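Local coordinates for WbbM protein (Klebsiella pneumoniae, PDB 6U4B), which is a bifunctional O-antigen polymerase that probably builds its polysaccharide by glycosyl transfer, using two different glycosyltransferase regions within one chain, at residues Tyr86-Trp89 with Lys90-Leu94; Cys80-Thr83 with Ala84-Trp87; Met465-Pro468 with Asp469-Phe472. All coordinates share one frame; numbering follows the deposited sequence.

Contact 1: Tyr86-Trp89 with Lys90-Leu94; sequences YWVW and KNEEL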
ATOM      1  N   TYR A  86       7.696 -19.482  39.472  1.00 40.25           N
ATOM      2  CA  TYR A  86       7.657 -18.028  39.602  1.00 42.69           C
ATOM      3  C   TYR A  86       6.263 -17.484  39.312  1.00 43.58           C
ATOM      4  O   TYR A  86       5.750 -16.636  40.052  1.00 44.13           O
ATOM      5  CB  TYR A  86       8.686 -17.392  38.665  1.00 46.04           C
ATOM      6  CG  TYR A  86       8.766 -15.883  38.767  1.00 46.82           C
ATOM      7  CD1 TYR A  86       7.947 -15.068  37.995  1.00 43.36           C
ATOM      8  CD2 TYR A  86       9.661 -15.275  39.639  1.00 47.39           C
ATOM      9  CE1 TYR A  86       8.015 -13.692  38.090  1.00 42.62           C
ATOM     10  CE2 TYR A  86       9.736 -13.899  39.739  1.00 48.40           C
ATOM     11  CZ  TYR A  86       8.913 -13.114  38.964  1.00 48.56           C
ATOM     12  OH  TYR A  86       8.985 -11.743  39.065  1.00 52.33           O
ATOM     13  N   TRP A  87       5.633 -17.967  38.236  1.00 46.22           N
ATOM     14  CA  TRP A  87       4.335 -17.433  37.833  1.00 45.54           C
ATOM     15  C   TRP A  87       3.270 -17.701  38.888  1.00 48.74           C
ATOM     16  O   TRP A  87       2.450 -16.823  39.186  1.00 50.31           O
ATOM     17  CB  TRP A  87       3.914 -18.025  36.488  1.00 40.28           C
ATOM     18  CG  TRP A  87       2.590 -17.510  36.006  1.00 45.95           C
ATOM     19  CD1 TRP A  87       2.368 -16.386  35.264  1.00 42.86           C
ATOM     20  CD2 TRP A  87       1.304 -18.097  36.238  1.00 50.16           C
ATOM     21  NE1 TRP A  87       1.024 -16.238  35.019  1.00 47.66           N
ATOM     22  CE2 TRP A  87       0.350 -17.276  35.605  1.00 50.51           C
ATOM     23  CE3 TRP A  87       0.868 -19.240  36.919  1.00 48.85           C
ATOM     24  CZ2 TRP A  87      -1.015 -17.559  35.632  1.00 50.55           C
ATOM     25  CZ3 TRP A  87      -0.487 -19.519  36.944  1.00 46.09           C
ATOM     26  CH2 TRP A  87      -1.411 -18.682  36.306  1.00 50.98           C
ATOM     27  N   VAL A  88       3.262 -18.907  39.462  1.00 43.65           N
ATOM     28  CA  VAL A  88       2.313 -19.214  40.528  1.00 46.17           C
ATOM     29  C   VAL A  88       2.591 -18.347  41.748  1.00 48.90           C
ATOM     30  O   VAL A  88       1.668 -17.814  42.378  1.00 49.62           O
ATOM     31  CB  VAL A  88       2.370 -20.715  40.875  1.00 43.53           C
ATOM     32  CG1 VAL A  88       1.503 -21.015  42.085  1.00 43.18           C
ATOM     33  CG2 VAL A  88       1.937 -21.558  39.686  1.00 43.97           C
ATOM     34  N   TRP A  89       3.872 -18.184  42.089  1.00 47.19           N
ATOM     35  CA  TRP A  89       4.262 -17.383  43.245  1.00 50.13           C
ATOM     36  C   TRP A  89       3.735 -15.956  43.141  1.00 50.49           C
ATOM     37  O   TRP A  89       3.211 -15.409  44.118  1.00 50.36           O
ATOM     38  CB  TRP A  89       5.787 -17.394  43.370  1.00 51.31           C
ATOM     39  CG  TRP A  89       6.361 -16.465  44.397  1.00 54.01           C
ATOM     40  CD1 TRP A  89       5.819 -16.131  45.604  1.00 57.54           C
ATOM     41  CD2 TRP A  89       7.600 -15.752  44.302  1.00 52.30           C
ATOM     42  NE1 TRP A  89       6.645 -15.254  46.266  1.00 57.04           N
ATOM     43  CE2 TRP A  89       7.745 -15.006  45.487  1.00 54.68           C
ATOM     44  CE3 TRP A  89       8.601 -15.673  43.328  1.00 51.13           C
ATOM     45  CZ2 TRP A  89       8.851 -14.189  45.725  1.00 58.20           C
ATOM     46  CZ3 TRP A  89       9.698 -14.863  43.565  1.00 53.46           C
ATOM     47  CH2 TRP A  89       9.813 -14.132  44.754  1.00 58.30           C
ATOM     48  N   LYS A  90       3.847 -15.345  41.963  1.00 51.07           N
ATOM     49  CA  LYS A  90       3.539 -13.928  41.810  1.00 53.39           C
ATOM     50  C   LYS A  90       2.085 -13.644  41.457  1.00 54.37           C
ATOM     51  O   LYS A  90       1.613 -12.528  41.704  1.00 52.83           O
ATOM     52  CB  LYS A  90       4.435 -13.308  40.733  1.00 51.20           C
ATOM     53  CG  LYS A  90       5.896 -13.224  41.119  1.00 49.99           C
ATOM     54  CD  LYS A  90       6.071 -12.420  42.397  1.00 54.84           C
ATOM     55  CE  LYS A  90       7.539 -12.175  42.697  1.00 49.59           C
ATOM     56  NZ  LYS A  90       7.719 -11.412  43.963  1.00 55.78           N
ATOM     57  N   ASN A  91       1.358 -14.610  40.891  1.00 53.35           N
ATOM     58  CA  ASN A  91       0.059 -14.323  40.301  1.00 60.02           C
ATOM     59  C   ASN A  91      -1.094 -15.162  40.834  1.00 60.93           C
ATOM     60  O   ASN A  91      -2.246 -14.731  40.712  1.00 61.67           O
ATOM     61  CB  ASN A  91       0.122 -14.498  38.775  1.00 60.67           C
ATOM     62  CG  ASN A  91       1.243 -13.692  38.144  1.00 57.86           C
ATOM     63  OD1 ASN A  91       1.127 -12.479  37.970  1.00 58.99           O
ATOM     64  ND2 ASN A  91       2.335 -14.365  37.800  1.00 52.40           N
ATOM     65  N   GLU A  92      -0.835 -16.327  41.414  1.00 61.61           N
ATOM     66  CA  GLU A  92      -1.900 -17.236  41.810  1.00 65.02           C
ATOM     67  C   GLU A  92      -2.315 -17.016  43.259  1.00 68.42           C
ATOM     68  O   GLU A  92      -1.494 -16.693  44.123  1.00 65.65           O
ATOM     69  CB  GLU A  92      -1.462 -18.690  41.623  1.00 60.86           C
ATOM     70  CG  GLU A  92      -1.659 -19.232  40.222  1.00 57.45           C
ATOM     71  CD  GLU A  92      -3.120 -19.464  39.889  1.00 58.24           C
ATOM     72  OE1 GLU A  92      -3.806 -18.498  39.488  1.00 55.22           O
ATOM     73  OE2 GLU A  92      -3.585 -20.613  40.044  1.00 56.94           O
ATOM     74  N   GLU A  93      -3.610 -17.197  43.518  1.00 66.86           N
ATOM     75  CA  GLU A  93      -4.113 -17.281  44.884  1.00 68.10           C
ATOM     76  C   GLU A  93      -3.778 -18.666  45.422  1.00 67.08           C
ATOM     77  O   GLU A  93      -4.339 -19.671  44.975  1.00 65.04           O
ATOM     78  CB  GLU A  93      -5.613 -17.007  44.938  1.00 72.92           C
ATOM     79  CG  GLU A  93      -5.954 -15.559  45.255  1.00 81.08           C
ATOM     80  CD  GLU A  93      -7.355 -15.393  45.809  1.00 90.31           C
ATOM     81  OE1 GLU A  93      -8.301 -15.954  45.217  1.00 92.97           O
ATOM     82  OE2 GLU A  93      -7.511 -14.705  46.841  1.00 94.72           O
ATOM     83  N   LEU A  94      -2.861 -18.718  46.384  1.00 68.85           N
ATOM     84  CA  LEU A  94      -2.253 -19.973  46.798  1.00 65.67           C
ATOM     85  C   LEU A  94      -3.191 -20.765  47.696  1.00 70.97           C
ATOM     86  O   LEU A  94      -3.725 -20.237  48.677  1.00 76.99           O
ATOM     87  CB  LEU A  94      -0.938 -19.697  47.521  1.00 59.97           C
ATOM     88  CG  LEU A  94      -0.064 -18.643  46.840  1.00 54.31           C
ATOM     89  CD1 LEU A  94       1.097 -18.263  47.731  1.00 49.73           C
ATOM     90  CD2 LEU A  94       0.434 -19.137  45.489  1.00 50.89           C
TER
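Lys-90 lies against two aromatic rings, following its neighbour Trp-89 and crossing Tyr-86, four residues back on helix 82-91. Its chain starts with CG beside the backbone N and then bends at chi2 (-58°), which lays the methylenes along the indole. Lys-90 CE stands 3.5 Å from the centroid of the Trp-89 six-membered ring, close to the ring normal, a CH-pi contact; the charged Lys-90 NZ follows at 3.7 Å over the same ring, making a cation-pi pair. Nearer the backbone, Lys-90 CG sits 3.9 Å from the Tyr-86 ring centroid, over a face.

The Trp-87 carbonyl O accepts both Asn-91 N and Asn-91 ND2; the ND2 bond, 2.8 Å to Trp-87 O, lies in the carbonyl plane on a lone pair. The same Asn-91 ND2 hangs 3.2 Å from Trp-87 CD1, over one indole face, with the amide plane turned 36° from the ring, and it also bonds to Asp-70 O. At the far end of the indole, Glu-92 CG meets Trp-87 CZ3 at 3.5 Å, while Glu-92 OE2 bonds to Tyr-32. Trp-89 and Leu-94 pack on helix 220-240, Val-88 on strands 47-51 and 97-102.

Near the C-terminal end of helix 82-91, then, the Asn-91 side chain adds a second bond to the Trp-87 carbonyl beside its own backbone N-H, and the lysine charge is probably eased by the indole pi cloud.

Contact 2: Cys80-Thr83 with Ala84-Trp87; sequences CELT and AHYW
Glu-81 O takes two backbone N-H groups of the following turn, one well and one poorly. His-85 N reaches Glu-81 O at 3.2 Å in a nearly straight bond (170°), the i to i+4 pattern of an alpha helix, whereas Ala-84 N, at 3.0 Å from Glu-81 O, makes only a weak, bent one. The methyl of Ala-84 lies against the same carbonyl, Ala-84 CB to Glu-81 O being 3.5 Å. One step on, the shortest bond of the set joins Tyr-86 N to Leu-82 O at 2.6 Å, and Trp-87 N then bonds to Thr-83 O.

Among the side chains, Leu-82 and His-85 run side by side and point the same way, with Leu-82 CD2 making a loose van der Waals approach to His-85 ND1 at 4.0 Å. With CG of His-85 anti to its backbone N (chi1 180°), the imidazole lies along the helix flank that faces helix 220-240, where Leu-82 packs on Leu-230 and Leu-234 and the His-85 ring meets Phe-223 and Phe-231 of that helix and Phe-100 of strand 97-102. Thr-83 holds OG1 between its backbone N and carbonyl carbon (chi1 63°), where the hydroxyl bonds to Asp-66 OD2, while the carboxylate of Glu-81 goes another way, to His-102.

Cys-80, with positive phi, is where the chain leaves helix 76-79, so this segment turns the chain from one helix into the next. Chemically, around the start of helix 82-91, Glu-81, Thr-83 and His-85 bond to His-102, Asp-66 and Ser-227; the imidazole is held by the bond from His-85 NE2 to Ser-227 OG, with three phenylalanine rings around it.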
ATOM      1  N   CYS A  80      13.940 -23.251  33.251  1.00 38.35           N
ATOM      2  CA  CYS A  80      13.147 -24.486  33.111  1.00 40.38           C
ATOM      3  C   CYS A  80      11.840 -24.284  33.882  1.00 36.89           C
ATOM      4  O   CYS A  80      11.248 -23.195  33.811  1.00 37.04           O
ATOM      5  CB  CYS A  80      13.970 -25.686  33.540  1.00 53.15           C
ATOM      6  SG  CYS A  80      15.244 -26.167  32.354  1.00 64.47           S
ATOM      7  N   GLU A  81      11.377 -25.288  34.636  1.00 32.21           N
ATOM      8  CA  GLU A  81      10.090 -25.210  35.320  1.00 37.96           C
ATOM      9  C   GLU A  81      10.038 -24.151  36.413  1.00 38.26           C
ATOM     10  O   GLU A  81       8.966 -23.949  36.993  1.00 37.64           O
ATOM     11  CB  GLU A  81       9.730 -26.565  35.926  1.00 46.62           C
ATOM     12  CG  GLU A  81       9.028 -27.506  34.975  1.00 54.53           C
ATOM     13  CD  GLU A  81       9.930 -28.601  34.459  1.00 63.12           C
ATOM     14  OE1 GLU A  81      11.135 -28.340  34.262  1.00 67.91           O
ATOM     15  OE2 GLU A  81       9.431 -29.728  34.259  1.00 65.21           O
ATOM     16  N   LEU A  82      11.154 -23.483  36.718  1.00 35.79           N
ATOM     17  CA  LEU A  82      11.100 -22.372  37.666  1.00 39.29           C
ATOM     18  C   LEU A  82      10.181 -21.259  37.178  1.00 38.74           C
ATOM     19  O   LEU A  82       9.625 -20.515  37.994  1.00 39.41           O
ATOM     20  CB  LEU A  82      12.504 -21.830  37.920  1.00 41.47           C
ATOM     21  CG  LEU A  82      13.412 -22.693  38.793  1.00 44.13           C
ATOM     22  CD1 LEU A  82      14.808 -22.108  38.856  1.00 49.06           C
ATOM     23  CD2 LEU A  82      12.824 -22.834  40.189  1.00 42.79           C
ATOM     24  N   THR A  83       9.998 -21.137  35.857  1.00 34.73           N
ATOM     25  CA  THR A  83       9.071 -20.144  35.321  1.00 36.64           C
ATOM     26  C   THR A  83       7.636 -20.434  35.740  1.00 39.46           C
ATOM     27  O   THR A  83       6.855 -19.501  35.951  1.00 43.83           O
ATOM     28  CB  THR A  83       9.181 -20.084  33.793  1.00 38.66           C
ATOM     29  OG1 THR A  83       8.798 -21.344  33.229  1.00 47.33           O
ATOM     30  CG2 THR A  83      10.606 -19.779  33.379  1.00 35.06           C
ATOM     31  N   ALA A  84       7.266 -21.712  35.855  1.00 38.49           N
ATOM     32  CA  ALA A  84       5.955 -22.047  36.404  1.00 39.79           C
ATOM     33  C   ALA A  84       5.897 -21.723  37.892  1.00 41.31           C
ATOM     34  O   ALA A  84       4.929 -21.118  38.372  1.00 40.51           O
ATOM     35  CB  ALA A  84       5.639 -23.523  36.156  1.00 33.85           C
ATOM     36  N   HIS A  85       6.929 -22.129  38.636  1.00 40.65           N
ATOM     37  CA  HIS A  85       7.056 -21.766  40.043  1.00 42.38           C
ATOM     38  C   HIS A  85       6.918 -20.259  40.232  1.00 40.64           C
ATOM     39  O   HIS A  85       6.109 -19.793  41.042  1.00 38.22           O
ATOM     40  CB  HIS A  85       8.404 -22.272  40.571  1.00 43.34           C
ATOM     41  CG  HIS A  85       8.667 -21.963  42.015  1.00 43.96           C
ATOM     42  ND1 HIS A  85       9.778 -22.438  42.678  1.00 46.93           N
ATOM     43  CD2 HIS A  85       7.974 -21.233  42.920  1.00 45.54           C
ATOM     44  CE1 HIS A  85       9.759 -22.014  43.928  1.00 46.88           C
ATOM     45  NE2 HIS A  85       8.675 -21.279  44.101  1.00 47.90           N
ATOM     46  N   TYR A  86       7.696 -19.482  39.472  1.00 40.25           N
ATOM     47  CA  TYR A  86       7.657 -18.028  39.602  1.00 42.69           C
ATOM     48  C   TYR A  86       6.263 -17.484  39.312  1.00 43.58           C
ATOM     49  O   TYR A  86       5.750 -16.636  40.052  1.00 44.13           O
ATOM     50  CB  TYR A  86       8.686 -17.392  38.665  1.00 46.04           C
ATOM     51  CG  TYR A  86       8.766 -15.883  38.767  1.00 46.82           C
ATOM     52  CD1 TYR A  86       7.947 -15.068  37.995  1.00 43.36           C
ATOM     53  CD2 TYR A  86       9.661 -15.275  39.639  1.00 47.39           C
ATOM     54  CE1 TYR A  86       8.015 -13.692  38.090  1.00 42.62           C
ATOM     55  CE2 TYR A  86       9.736 -13.899  39.739  1.00 48.40           C
ATOM     56  CZ  TYR A  86       8.913 -13.114  38.964  1.00 48.56           C
ATOM     57  OH  TYR A  86       8.985 -11.743  39.065  1.00 52.33           O
ATOM     58  N   TRP A  87       5.633 -17.967  38.236  1.00 46.22           N
ATOM     59  CA  TRP A  87       4.335 -17.433  37.833  1.00 45.54           C
ATOM     60  C   TRP A  87       3.270 -17.701  38.888  1.00 48.74           C
ATOM     61  O   TRP A  87       2.450 -16.823  39.186  1.00 50.31           O
ATOM     62  CB  TRP A  87       3.914 -18.025  36.488  1.00 40.28           C
ATOM     63  CG  TRP A  87       2.590 -17.510  36.006  1.00 45.95           C
ATOM     64  CD1 TRP A  87       2.368 -16.386  35.264  1.00 42.86           C
ATOM     65  CD2 TRP A  87       1.304 -18.097  36.238  1.00 50.16           C
ATOM     66  NE1 TRP A  87       1.024 -16.238  35.019  1.00 47.66           N
ATOM     67  CE2 TRP A  87       0.350 -17.276  35.605  1.00 50.51           C
ATOM     68  CE3 TRP A  87       0.868 -19.240  36.919  1.00 48.85           C
ATOM     69  CZ2 TRP A  87      -1.015 -17.559  35.632  1.00 50.55           C
ATOM     70  CZ3 TRP A  87      -0.487 -19.519  36.944  1.00 46.09           C
ATOM     71  CH2 TRP A  87      -1.411 -18.682  36.306  1.00 50.98           C
TER

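Contact 3: Met465-Pro468 with Asp469-Phe472; sequences MNNP and DEYF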
ATOM      1  N   MET A 465     -23.798 -43.745  -0.403  1.00 56.99           N
ATOM      2  CA  MET A 465     -24.638 -42.592  -0.708  1.00 55.51           C
ATOM      3  C   MET A 465     -25.673 -43.032  -1.738  1.00 59.91           C
ATOM      4  O   MET A 465     -25.324 -43.319  -2.888  1.00 58.76           O
ATOM      5  CB  MET A 465     -23.796 -41.427  -1.229  1.00 51.72           C
ATOM      6  CG  MET A 465     -22.739 -40.935  -0.252  1.00 51.08           C
ATOM      7  SD  MET A 465     -21.926 -39.422  -0.806  1.00 58.27           S
ATOM      8  CE  MET A 465     -21.023 -40.026  -2.218  1.00 51.70           C
ATOM      9  N   ASN A 466     -26.944 -43.101  -1.327  1.00 67.92           N
ATOM     10  CA  ASN A 466     -27.978 -43.519  -2.271  1.00 73.20           C
ATOM     11  C   ASN A 466     -28.087 -42.548  -3.440  1.00 67.45           C
ATOM     12  O   ASN A 466     -28.395 -42.960  -4.564  1.00 61.01           O
ATOM     13  CB  ASN A 466     -29.327 -43.674  -1.560  1.00 84.11           C
ATOM     14  CG  ASN A 466     -30.007 -42.348  -1.278  1.00 95.97           C
ATOM     15  OD1 ASN A 466     -29.842 -41.774  -0.202  1.00 97.80           O
ATOM     16  ND2 ASN A 466     -30.814 -41.873  -2.235  1.00105.70           N
ATOM     17  N   ASN A 467     -27.793 -41.272  -3.209  1.00 66.13           N
ATOM     18  CA  ASN A 467     -27.804 -40.259  -4.263  1.00 64.48           C
ATOM     19  C   ASN A 467     -26.409 -39.667  -4.416  1.00 60.04           C
ATOM     20  O   ASN A 467     -26.041 -38.734  -3.677  1.00 54.03           O
ATOM     21  CB  ASN A 467     -28.829 -39.174  -3.949  1.00 71.03           C
ATOM     22  CG  ASN A 467     -28.968 -38.166  -5.067  1.00 77.56           C
ATOM     23  OD1 ASN A 467     -28.468 -38.375  -6.174  1.00 78.13           O
ATOM     24  ND2 ASN A 467     -29.653 -37.065  -4.787  1.00 80.91           N
ATOM     25  N   PRO A 468     -25.606 -40.163  -5.363  1.00 60.85           N
ATOM     26  CA  PRO A 468     -24.252 -39.611  -5.559  1.00 57.78           C
ATOM     27  C   PRO A 468     -24.244 -38.126  -5.870  1.00 55.54           C
ATOM     28  O   PRO A 468     -23.184 -37.492  -5.769  1.00 53.94           O
ATOM     29  CB  PRO A 468     -23.704 -40.425  -6.740  1.00 59.69           C
ATOM     30  CG  PRO A 468     -24.553 -41.675  -6.778  1.00 63.01           C
ATOM     31  CD  PRO A 468     -25.907 -41.266  -6.291  1.00 61.22           C
ATOM     32  N   ASP A 469     -25.393 -37.553  -6.225  1.00 56.96           N
ATOM     33  CA  ASP A 469     -25.455 -36.146  -6.591  1.00 59.57           C
ATOM     34  C   ASP A 469     -25.300 -35.220  -5.390  1.00 57.68           C
ATOM     35  O   ASP A 469     -25.051 -34.026  -5.576  1.00 55.17           O
ATOM     36  CB  ASP A 469     -26.771 -35.872  -7.318  1.00 66.02           C
ATOM     37  CG  ASP A 469     -26.765 -34.556  -8.060  1.00 69.15           C
ATOM     38  OD1 ASP A 469     -27.435 -33.608  -7.598  1.00 71.35           O
ATOM     39  OD2 ASP A 469     -26.075 -34.465  -9.098  1.00 68.16           O
ATOM     40  N   GLU A 470     -25.428 -35.736  -4.170  1.00 56.70           N
ATOM     41  CA  GLU A 470     -25.301 -34.916  -2.972  1.00 51.46           C
ATOM     42  C   GLU A 470     -23.866 -34.828  -2.466  1.00 47.54           C
ATOM     43  O   GLU A 470     -23.639 -34.355  -1.348  1.00 45.07           O
ATOM     44  CB  GLU A 470     -26.222 -35.449  -1.871  1.00 50.97           C
ATOM     45  CG  GLU A 470     -27.701 -35.214  -2.154  1.00 57.08           C
ATOM     46  CD  GLU A 470     -28.604 -35.882  -1.138  1.00 62.04           C
ATOM     47  OE1 GLU A 470     -28.074 -36.516  -0.203  1.00 62.27           O
ATOM     48  OE2 GLU A 470     -29.842 -35.777  -1.275  1.00 65.38           O
ATOM     49  N   TYR A 471     -22.899 -35.264  -3.268  1.00 43.88           N
ATOM     50  CA  TYR A 471     -21.497 -35.187  -2.888  1.00 43.03           C
ATOM     51  C   TYR A 471     -21.067 -33.728  -2.770  1.00 44.21           C
ATOM     52  O   TYR A 471     -21.240 -32.944  -3.708  1.00 38.36           O
ATOM     53  CB  TYR A 471     -20.646 -35.915  -3.925  1.00 43.30           C
ATOM     54  CG  TYR A 471     -19.208 -36.144  -3.528  1.00 45.68           C
ATOM     55  CD1 TYR A 471     -18.241 -35.165  -3.732  1.00 43.11           C
ATOM     56  CD2 TYR A 471     -18.810 -37.351  -2.964  1.00 45.37           C
ATOM     57  CE1 TYR A 471     -16.924 -35.378  -3.380  1.00 39.93           C
ATOM     58  CE2 TYR A 471     -17.498 -37.574  -2.606  1.00 44.21           C
ATOM     59  CZ  TYR A 471     -16.557 -36.587  -2.816  1.00 42.03           C
ATOM     60  OH  TYR A 471     -15.249 -36.811  -2.459  1.00 41.26           O
ATOM     61  N   PHE A 472     -20.510 -33.360  -1.618  1.00 42.80           N
ATOM     62  CA  PHE A 472     -20.142 -31.981  -1.338  1.00 42.06           C
ATOM     63  C   PHE A 472     -18.627 -31.813  -1.333  1.00 40.88           C
ATOM     64  O   PHE A 472     -17.880 -32.749  -1.032  1.00 37.94           O
ATOM     65  CB  PHE A 472     -20.716 -31.511   0.008  1.00 43.50           C
ATOM     66  CG  PHE A 472     -20.127 -32.211   1.207  1.00 41.92           C
ATOM     67  CD1 PHE A 472     -18.949 -31.761   1.786  1.00 42.10           C
ATOM     68  CD2 PHE A 472     -20.765 -33.306   1.768  1.00 43.92           C
ATOM     69  CE1 PHE A 472     -18.409 -32.399   2.886  1.00 44.07           C
ATOM     70  CE2 PHE A 472     -20.232 -33.946   2.871  1.00 42.55           C
ATOM     71  CZ  PHE A 472     -19.053 -33.493   3.429  1.00 41.90           C
TER
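Met-465 brings its terminal methyl to the rim of the Tyr-471 ring: Met-465 CE lies 3.6 Å from Tyr-471 CD2, at the edge and in the ring plane, so the methyl meets the ring edge, not a face. A bend at chi3 (-68°) turns CE to that position. Beyond the ring, Tyr-471 OH bonds to Asp-508 OD1 and Gln-507 NE2, which ties the phenol to helix 505-513, and both Met-465 and Tyr-471 rest on Leu-459 of helix 455-461.

Between these two residues the chain folds back on itself through Asn-467. Its carbonyl O accepts Glu-470 N at 3.1 Å with the N-H nearly straight (175°), although the donor stands well above the carbonyl plane. Its side chain, with CG anti to the backbone N (chi1 -175°), lies alongside that of Asp-469, and Asn-467 OD1 accepts Asp-469 N at 3.2 Å, again from above the plane of the acceptor group. Asn-467 OD1 also touches Asp-469 CB at 3.2 Å. The Glu-470 side chain crosses that of Asn-467 at about a right angle, Glu-470 OE2 3.7 Å from Asn-467 ND2. A weak bond of 3.4 Å from Tyr-471 N to Pro-468 O continues the winding as a short 3-10 turn.

An Asx turn at Asn-467 overlapping a beta turn, with proline second in the latter, is an Asx motif. Here it shapes the loop leading into strand 472-473 of the family 8 glycosyltransferase region, placing the Tyr-471 side chain about 12 Å from the bound magnesium ion, near the metal site but not part of it.

Contacts 1 and 2 lie at the two ends of helix 82-91 and reach into the loops beside it. Contact 2 (80-87) forms its opening and contact 1 (86-94) its end; they share Tyr-86 and Trp-87, and their centres lie 10 Å apart. Both belong to the DUF4422 region, and both pack against helix 220-240 and strand 47-51. Contact 3 (465-472) comes much later along the chain, in the family 8 glycosyltransferase region, on the opposite side of the chain's centre: its centre is 56 Å from that of contact 1 and 55 Å from that of contact 2, with nearest atoms about 40 Å away in each case. The separation fits a chain carrying two distinct glycosyltransferase regions.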